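Local coordinates for metal-dependent hydrolase (Lactobacillus plantarum, PDB 2F6K), which binds manganese at a barrel metal site and probably catalyses a decarboxylation like that of aminocarboxymuconate semialdehyde in tryptophan breakdown, at residues Tyr131-Gln142 and Asn186-Tyr196. Sequence-based numbering, arbitrary orientation.
Sequences YFGSPVLERVYQ and NMLKYHFFEKY
Phe192 turns its ring edge into one face of Tyr141, CE2 lying 3.6 Å from CD1 of Tyr141, an edge-to-face pair with planes 72° apart; Leu137 O covers the other face of Tyr141. The Phe192 ring is itself enclosed, Met187 CE over one face and Tyr196 CD1 over the other. Met187, a selenomethionine whose chain turns at the last torsion (chi3 84°), brings that same CE to the edge of the Phe132 ring, 3.7 Å from Phe132 CD2. Tyr196 offers one face to the CB of Tyr141, a CH-pi contact 3.4 Å from the ring centroid, while Lys195 CB lies over the opposite face. Pro135 CD sits likewise over the centre of the Tyr190 ring, 3.7 Å from the centroid. Tyr141 OH donates to Ser134 O at 2.8 Å, which Leu137 N reaches from the opposite face of the carbonyl plane; this ties the ring to the turn at Tyr131-Ser134. At the outer margin Lys195 NZ meets Glu138 OE2 in a 3.2 Å salt bridge, and a water joins Tyr196 OH to Gln142 NE2. Cutting Tyr196 back to an alanine is likely to uncover one face of Phe192 and the CB of Tyr141, and to leave that water without its phenol partner. In this TIM barrel the aromatic cluster joins helix 138-145, which follows strand 120-124, to the Schellman-capped end of helix 171-189 and the short helix 192-195, which lie between strands 150-154 and 200-203, with Ile199 against Phe192 and Tyr101 of a second subunit against Pro135.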
ATOM      1  N   TYR A 131      13.853  -3.216  -4.686  1.00 26.95           N
ATOM      2  CA  TYR A 131      13.889  -4.228  -5.733  1.00 26.44           C
ATOM      3  C   TYR A 131      15.250  -4.299  -6.409  1.00 27.14           C
ATOM      4  O   TYR A 131      15.901  -3.273  -6.635  1.00 24.15           O
ATOM      5  CB  TYR A 131      12.792  -3.962  -6.780  1.00 27.43           C
ATOM      6  CG  TYR A 131      11.420  -4.412  -6.326  1.00 28.68           C
ATOM      7  CD1 TYR A 131      10.700  -3.682  -5.379  1.00 28.57           C
ATOM      8  CD2 TYR A 131      10.896  -5.637  -6.750  1.00 30.09           C
ATOM      9  CE1 TYR A 131       9.503  -4.166  -4.854  1.00 25.80           C
ATOM     10  CE2 TYR A 131       9.700  -6.134  -6.229  1.00 28.41           C
ATOM     11  CZ  TYR A 131       9.013  -5.398  -5.277  1.00 29.14           C
ATOM     12  OH  TYR A 131       7.879  -5.921  -4.693  1.00 26.49           O
ATOM     13  N   PHE A 132      15.683  -5.514  -6.732  1.00 26.79           N
ATOM     14  CA  PHE A 132      16.974  -5.665  -7.366  1.00 27.30           C
ATOM     15  C   PHE A 132      16.947  -4.868  -8.658  1.00 27.19           C
ATOM     16  O   PHE A 132      15.909  -4.751  -9.301  1.00 27.78           O
ATOM     17  CB  PHE A 132      17.273  -7.130  -7.647  1.00 27.09           C
ATOM     18  CG  PHE A 132      18.736  -7.417  -7.802  1.00 31.44           C
ATOM     19  CD1 PHE A 132      19.611  -7.222  -6.729  1.00 31.29           C
ATOM     20  CD2 PHE A 132      19.247  -7.873  -9.014  1.00 28.38           C
ATOM     21  CE1 PHE A 132      20.981  -7.479  -6.867  1.00 32.10           C
ATOM     22  CE2 PHE A 132      20.614  -8.132  -9.162  1.00 28.24           C
ATOM     23  CZ  PHE A 132      21.481  -7.934  -8.086  1.00 31.07           C
ATOM     24  N   GLY A 133      18.086  -4.303  -9.028  1.00 28.06           N
ATOM     25  CA  GLY A 133      18.141  -3.499 -10.229  1.00 30.45           C
ATOM     26  C   GLY A 133      18.160  -2.035  -9.837  1.00 33.28           C
ATOM     27  O   GLY A 133      18.569  -1.183 -10.621  1.00 37.16           O
ATOM     28  N   SER A 134      17.720  -1.743  -8.616  1.00 32.76           N
ATOM     29  CA  SER A 134      17.697  -0.372  -8.108  1.00 34.44           C
ATOM     30  C   SER A 134      19.098   0.233  -8.056  1.00 33.88           C
ATOM     31  O   SER A 134      20.048  -0.406  -7.594  1.00 32.21           O
ATOM     32  CB  SER A 134      17.051  -0.324  -6.723  1.00 36.49           C
ATOM     33  OG  SER A 134      17.023   0.999  -6.218  1.00 37.03           O
ATOM     34  N   PRO A 135      19.245   1.479  -8.529  1.00 31.98           N
ATOM     35  CA  PRO A 135      20.557   2.134  -8.514  1.00 31.98           C
ATOM     36  C   PRO A 135      21.142   2.331  -7.110  1.00 32.77           C
ATOM     37  O   PRO A 135      22.284   2.780  -6.951  1.00 34.31           O
ATOM     38  CB  PRO A 135      20.298   3.452  -9.251  1.00 29.24           C
ATOM     39  CG  PRO A 135      18.823   3.675  -9.082  1.00 31.52           C
ATOM     40  CD  PRO A 135      18.258   2.298  -9.254  1.00 31.36           C
ATOM     41  N   VAL A 136      20.359   1.985  -6.095  1.00 30.88           N
ATOM     42  CA  VAL A 136      20.803   2.100  -4.711  1.00 29.99           C
ATOM     43  C   VAL A 136      21.926   1.098  -4.482  1.00 30.87           C
ATOM     44  O   VAL A 136      22.716   1.227  -3.544  1.00 29.80           O
ATOM     45  CB  VAL A 136      19.630   1.806  -3.730  1.00 28.62           C
ATOM     46  CG1 VAL A 136      20.147   1.548  -2.328  1.00 28.52           C
ATOM     47  CG2 VAL A 136      18.676   2.991  -3.700  1.00 27.84           C
ATOM     48  N   LEU A 137      21.999   0.103  -5.361  1.00 32.57           N
ATOM     49  CA  LEU A 137      23.000  -0.953  -5.254  1.00 33.48           C
ATOM     50  C   LEU A 137      24.022  -0.983  -6.392  1.00 35.98           C
ATOM     51  O   LEU A 137      24.646  -2.014  -6.631  1.00 36.28           O
ATOM     52  CB  LEU A 137      22.290  -2.312  -5.178  1.00 30.13           C
ATOM     53  CG  LEU A 137      21.834  -2.904  -3.833  1.00 29.93           C
ATOM     54  CD1 LEU A 137      21.374  -1.836  -2.893  1.00 29.29           C
ATOM     55  CD2 LEU A 137      20.714  -3.903  -4.078  1.00 29.19           C
ATOM     56  N   GLU A 138      24.204   0.131  -7.092  1.00 36.03           N
ATOM     57  CA  GLU A 138      25.162   0.152  -8.192  1.00 38.34           C
ATOM     58  C   GLU A 138      26.533  -0.396  -7.821  1.00 36.93           C
ATOM     59  O   GLU A 138      27.075  -1.249  -8.521  1.00 36.00           O
ATOM     60  CB  GLU A 138      25.340   1.561  -8.748  1.00 41.10           C
ATOM     61  CG  GLU A 138      24.128   2.104  -9.475  1.00 50.70           C
ATOM     62  CD  GLU A 138      24.461   3.332 -10.309  1.00 57.00           C
ATOM     63  OE1 GLU A 138      25.296   4.157  -9.855  1.00 55.73           O
ATOM     64  OE2 GLU A 138      23.878   3.467 -11.411  1.00 56.11           O
ATOM     65  N   ARG A 139      27.104   0.091  -6.727  1.00 35.77           N
ATOM     66  CA  ARG A 139      28.426  -0.376  -6.328  1.00 35.36           C
ATOM     67  C   ARG A 139      28.459  -1.889  -6.151  1.00 35.01           C
ATOM     68  O   ARG A 139      29.498  -2.522  -6.362  1.00 35.68           O
ATOM     69  CB  ARG A 139      28.876   0.340  -5.050  1.00 35.60           C
ATOM     70  CG  ARG A 139      29.038   1.846  -5.259  1.00 37.02           C
ATOM     71  CD  ARG A 139      29.564   2.554  -4.028  1.00 37.98           C
ATOM     72  NE  ARG A 139      29.668   3.998  -4.239  1.00 45.30           N
ATOM     73  CZ  ARG A 139      28.639   4.846  -4.209  1.00 43.47           C
ATOM     74  NH1 ARG A 139      27.410   4.411  -3.972  1.00 37.17           N
ATOM     75  NH2 ARG A 139      28.842   6.140  -4.421  1.00 40.84           N
ATOM     76  N   VAL A 140      27.319  -2.470  -5.785  1.00 33.19           N
ATOM     77  CA  VAL A 140      27.242  -3.916  -5.605  1.00 31.93           C
ATOM     78  C   VAL A 140      27.314  -4.589  -6.968  1.00 31.85           C
ATOM     79  O   VAL A 140      27.978  -5.610  -7.128  1.00 31.03           O
ATOM     80  CB  VAL A 140      25.927  -4.354  -4.905  1.00 33.30           C
ATOM     81  CG1 VAL A 140      25.876  -5.875  -4.795  1.00 25.25           C
ATOM     82  CG2 VAL A 140      25.845  -3.741  -3.519  1.00 32.37           C
ATOM     83  N   TYR A 141      26.631  -4.013  -7.952  1.00 32.27           N
ATOM     84  CA  TYR A 141      26.644  -4.568  -9.305  1.00 33.36           C
ATOM     85  C   TYR A 141      28.059  -4.517  -9.885  1.00 33.85           C
ATOM     86  O   TYR A 141      28.534  -5.489 -10.476  1.00 34.74           O
ATOM     87  CB  TYR A 141      25.688  -3.796 -10.226  1.00 31.86           C
ATOM     88  CG  TYR A 141      24.301  -3.608  -9.666  1.00 31.48           C
ATOM     89  CD1 TYR A 141      23.712  -4.588  -8.862  1.00 30.28           C
ATOM     90  CD2 TYR A 141      23.567  -2.462  -9.950  1.00 27.68           C
ATOM     91  CE1 TYR A 141      22.429  -4.431  -8.352  1.00 31.05           C
ATOM     92  CE2 TYR A 141      22.278  -2.297  -9.449  1.00 28.67           C
ATOM     93  CZ  TYR A 141      21.719  -3.285  -8.648  1.00 30.95           C
ATOM     94  OH  TYR A 141      20.454  -3.126  -8.132  1.00 32.14           O
ATOM     95  N   GLN A 142      28.731  -3.384  -9.706  1.00 33.38           N
ATOM     96  CA  GLN A 142      30.087  -3.216 -10.218  1.00 32.65           C
ATOM     97  C   GLN A 142      31.024  -4.292  -9.680  1.00 31.55           C
ATOM     98  O   GLN A 142      31.792  -4.880 -10.432  1.00 30.90           O
ATOM     99  CB  GLN A 142      30.609  -1.828  -9.860  1.00 30.93           C
ATOM    100  CG  GLN A 142      29.706  -0.721 -10.351  1.00 34.62           C
ATOM    101  CD  GLN A 142      30.157   0.647  -9.885  1.00 37.51           C
ATOM    102  OE1 GLN A 142      30.653   0.806  -8.768  1.00 40.92           O
ATOM    103  NE2 GLN A 142      29.970   1.649 -10.733  1.00 39.47           N
ATOM    104  N   ASN A 186      12.260  -4.265 -14.066  1.00 30.89           N
ATOM    105  CA  ASN A 186      12.928  -3.176 -13.377  1.00 30.27           C
ATOM    106  C   ASN A 186      14.372  -3.151 -13.869  1.00 31.09           C
ATOM    107  O   ASN A 186      14.954  -2.091 -14.109  1.00 30.61           O
ATOM    108  CB  ASN A 186      12.887  -3.419 -11.868  1.00 28.12           C
ATOM    109  CG  ASN A 186      13.274  -2.191 -11.070  1.00 28.27           C
ATOM    110  OD1 ASN A 186      14.252  -2.202 -10.328  1.00 29.26           O
ATOM    111  ND2 ASN A 186      12.504  -1.123 -11.219  1.00 20.63           N
HETATM  112  N   MSE A 187      14.938  -4.340 -14.029  1.00 30.03           N
HETATM  113  CA  MSE A 187      16.304  -4.476 -14.488  1.00 29.90           C
HETATM  114  C   MSE A 187      16.428  -4.001 -15.939  1.00 30.58           C
HETATM  115  O   MSE A 187      17.464  -3.487 -16.354  1.00 30.11           O
HETATM  116  CB  MSE A 187      16.736  -5.929 -14.322  1.00 31.27           C
HETATM  117  CG  MSE A 187      16.778  -6.350 -12.863  1.00 35.09           C
HETATM  118 SE   MSE A 187      17.125  -8.227 -12.601  1.00 46.75          SE
HETATM  119  CE  MSE A 187      19.062  -8.258 -12.685  1.00 40.02           C
ATOM    120  N   LEU A 188      15.363  -4.163 -16.713  1.00 32.35           N
ATOM    121  CA  LEU A 188      15.389  -3.698 -18.089  1.00 35.11           C
ATOM    122  C   LEU A 188      15.455  -2.176 -18.042  1.00 33.51           C
ATOM    123  O   LEU A 188      16.311  -1.556 -18.660  1.00 33.80           O
ATOM    124  CB  LEU A 188      14.122  -4.126 -18.830  1.00 34.30           C
ATOM    125  CG  LEU A 188      13.956  -5.619 -19.104  1.00 38.81           C
ATOM    126  CD1 LEU A 188      12.646  -5.856 -19.867  1.00 32.89           C
ATOM    127  CD2 LEU A 188      15.156  -6.126 -19.899  1.00 35.85           C
ATOM    128  N   LYS A 189      14.535  -1.594 -17.284  1.00 32.65           N
ATOM    129  CA  LYS A 189      14.440  -0.152 -17.127  1.00 30.52           C
ATOM    130  C   LYS A 189      15.783   0.504 -16.779  1.00 31.32           C
ATOM    131  O   LYS A 189      16.121   1.561 -17.312  1.00 30.90           O
ATOM    132  CB  LYS A 189      13.407   0.170 -16.048  1.00 27.99           C
ATOM    133  CG  LYS A 189      13.265   1.660 -15.722  1.00 28.72           C
ATOM    134  CD  LYS A 189      12.303   1.868 -14.552  1.00 28.61           C
ATOM    135  CE  LYS A 189      12.310   3.309 -14.047  1.00 30.72           C
ATOM    136  NZ  LYS A 189      11.864   4.255 -15.102  1.00 29.06           N
ATOM    137  N   TYR A 190      16.549  -0.121 -15.892  1.00 31.59           N
ATOM    138  CA  TYR A 190      17.831   0.439 -15.486  1.00 31.63           C
ATOM    139  C   TYR A 190      19.044  -0.023 -16.296  1.00 31.23           C
ATOM    140  O   TYR A 190      20.182   0.186 -15.886  1.00 31.25           O
ATOM    141  CB  TYR A 190      18.049   0.178 -13.996  1.00 26.99           C
ATOM    142  CG  TYR A 190      17.137   1.018 -13.128  1.00 29.84           C
ATOM    143  CD1 TYR A 190      17.200   2.412 -13.174  1.00 29.95           C
ATOM    144  CD2 TYR A 190      16.190   0.426 -12.282  1.00 27.94           C
ATOM    145  CE1 TYR A 190      16.345   3.201 -12.403  1.00 31.15           C
ATOM    146  CE2 TYR A 190      15.323   1.207 -11.506  1.00 25.78           C
ATOM    147  CZ  TYR A 190      15.408   2.595 -11.574  1.00 28.99           C
ATOM    148  OH  TYR A 190      14.552   3.383 -10.836  1.00 28.13           O
ATOM    149  N   HIS A 191      18.788  -0.649 -17.443  1.00 31.40           N
ATOM    150  CA  HIS A 191      19.837  -1.118 -18.336  1.00 31.66           C
ATOM    151  C   HIS A 191      20.856  -2.006 -17.635  1.00 34.23           C
ATOM    152  O   HIS A 191      22.052  -1.954 -17.926  1.00 33.81           O
ATOM    153  CB  HIS A 191      20.545   0.082 -18.967  1.00 33.52           C
ATOM    154  CG  HIS A 191      19.605   1.120 -19.500  1.00 36.47           C
ATOM    155  ND1 HIS A 191      19.173   2.191 -18.747  1.00 37.43           N
ATOM    156  CD2 HIS A 191      18.975   1.222 -20.693  1.00 38.66           C
ATOM    157  CE1 HIS A 191      18.317   2.908 -19.454  1.00 35.98           C
ATOM    158  NE2 HIS A 191      18.180   2.341 -20.639  1.00 37.58           N
ATOM    159  N   PHE A 192      20.371  -2.836 -16.721  1.00 32.25           N
ATOM    160  CA  PHE A 192      21.238  -3.719 -15.961  1.00 30.43           C
ATOM    161  C   PHE A 192      22.121  -4.625 -16.824  1.00 32.81           C
ATOM    162  O   PHE A 192      23.342  -4.672 -16.645  1.00 31.74           O
ATOM    163  CB  PHE A 192      20.391  -4.559 -14.997  1.00 26.72           C
ATOM    164  CG  PHE A 192      21.202  -5.403 -14.056  1.00 23.06           C
ATOM    165  CD1 PHE A 192      21.786  -6.586 -14.485  1.00 26.07           C
ATOM    166  CD2 PHE A 192      21.398  -5.000 -12.741  1.00 25.17           C
ATOM    167  CE1 PHE A 192      22.561  -7.362 -13.616  1.00 27.27           C
ATOM    168  CE2 PHE A 192      22.171  -5.767 -11.860  1.00 26.07           C
ATOM    169  CZ  PHE A 192      22.752  -6.950 -12.301  1.00 25.78           C
ATOM    170  N   PHE A 193      21.510  -5.338 -17.764  1.00 32.62           N
ATOM    171  CA  PHE A 193      22.247  -6.266 -18.620  1.00 33.75           C
ATOM    172  C   PHE A 193      23.209  -5.573 -19.590  1.00 35.76           C
ATOM    173  O   PHE A 193      24.215  -6.147 -20.014  1.00 36.22           O
ATOM    174  CB  PHE A 193      21.240  -7.133 -19.368  1.00 29.91           C
ATOM    175  CG  PHE A 193      20.201  -7.743 -18.465  1.00 31.22           C
ATOM    176  CD1 PHE A 193      20.524  -8.808 -17.626  1.00 27.21           C
ATOM    177  CD2 PHE A 193      18.915  -7.210 -18.407  1.00 26.50           C
ATOM    178  CE1 PHE A 193      19.586  -9.333 -16.738  1.00 28.26           C
ATOM    179  CE2 PHE A 193      17.967  -7.731 -17.521  1.00 30.38           C
ATOM    180  CZ  PHE A 193      18.307  -8.796 -16.682  1.00 25.43           C
ATOM    181  N   GLU A 194      22.891  -4.329 -19.920  1.00 37.34           N
ATOM    182  CA  GLU A 194      23.692  -3.514 -20.817  1.00 37.84           C
ATOM    183  C   GLU A 194      24.911  -2.997 -20.048  1.00 37.92           C
ATOM    184  O   GLU A 194      26.029  -3.020 -20.553  1.00 40.23           O
ATOM    185  CB  GLU A 194      22.823  -2.357 -21.302  1.00 44.10           C
ATOM    186  CG  GLU A 194      23.399  -1.452 -22.362  1.00 54.27           C
ATOM    187  CD  GLU A 194      22.355  -0.440 -22.843  1.00 60.77           C
ATOM    188  OE1 GLU A 194      21.319  -0.865 -23.398  1.00 66.64           O
ATOM    189  OE2 GLU A 194      22.555   0.778 -22.661  1.00 64.12           O
ATOM    190  N   LYS A 195      24.692  -2.560 -18.810  1.00 35.79           N
ATOM    191  CA  LYS A 195      25.769  -2.026 -17.980  1.00 35.62           C
ATOM    192  C   LYS A 195      26.622  -3.092 -17.280  1.00 34.71           C
ATOM    193  O   LYS A 195      27.805  -2.865 -17.004  1.00 33.80           O
ATOM    194  CB  LYS A 195      25.201  -1.059 -16.931  1.00 36.18           C
ATOM    195  CG  LYS A 195      24.545   0.193 -17.508  1.00 35.49           C
ATOM    196  CD  LYS A 195      24.453   1.303 -16.462  1.00 39.76           C
ATOM    197  CE  LYS A 195      23.609   0.892 -15.271  1.00 41.45           C
ATOM    198  NZ  LYS A 195      23.647   1.897 -14.171  1.00 45.40           N
ATOM    199  N   TYR A 196      26.029  -4.244 -16.985  1.00 32.03           N
ATOM    200  CA  TYR A 196      26.768  -5.315 -16.320  1.00 34.12           C
ATOM    201  C   TYR A 196      26.623  -6.615 -17.104  1.00 35.65           C
ATOM    202  O   TYR A 196      26.125  -7.616 -16.582  1.00 38.00           O
ATOM    203  CB  TYR A 196      26.256  -5.496 -14.890  1.00 31.19           C
ATOM    204  CG  TYR A 196      26.120  -4.188 -14.150  1.00 31.98           C
ATOM    205  CD1 TYR A 196      24.865  -3.631 -13.907  1.00 32.16           C
ATOM    206  CD2 TYR A 196      27.248  -3.465 -13.754  1.00 30.79           C
ATOM    207  CE1 TYR A 196      24.736  -2.381 -13.293  1.00 35.95           C
ATOM    208  CE2 TYR A 196      27.132  -2.216 -13.140  1.00 30.91           C
ATOM    209  CZ  TYR A 196      25.876  -1.679 -12.914  1.00 35.10           C
ATOM    210  OH  TYR A 196      25.764  -0.441 -12.324  1.00 38.39           O
TER
HETATM  211  O   HOH W   1      28.071   1.311 -12.729  1.00 45.48           O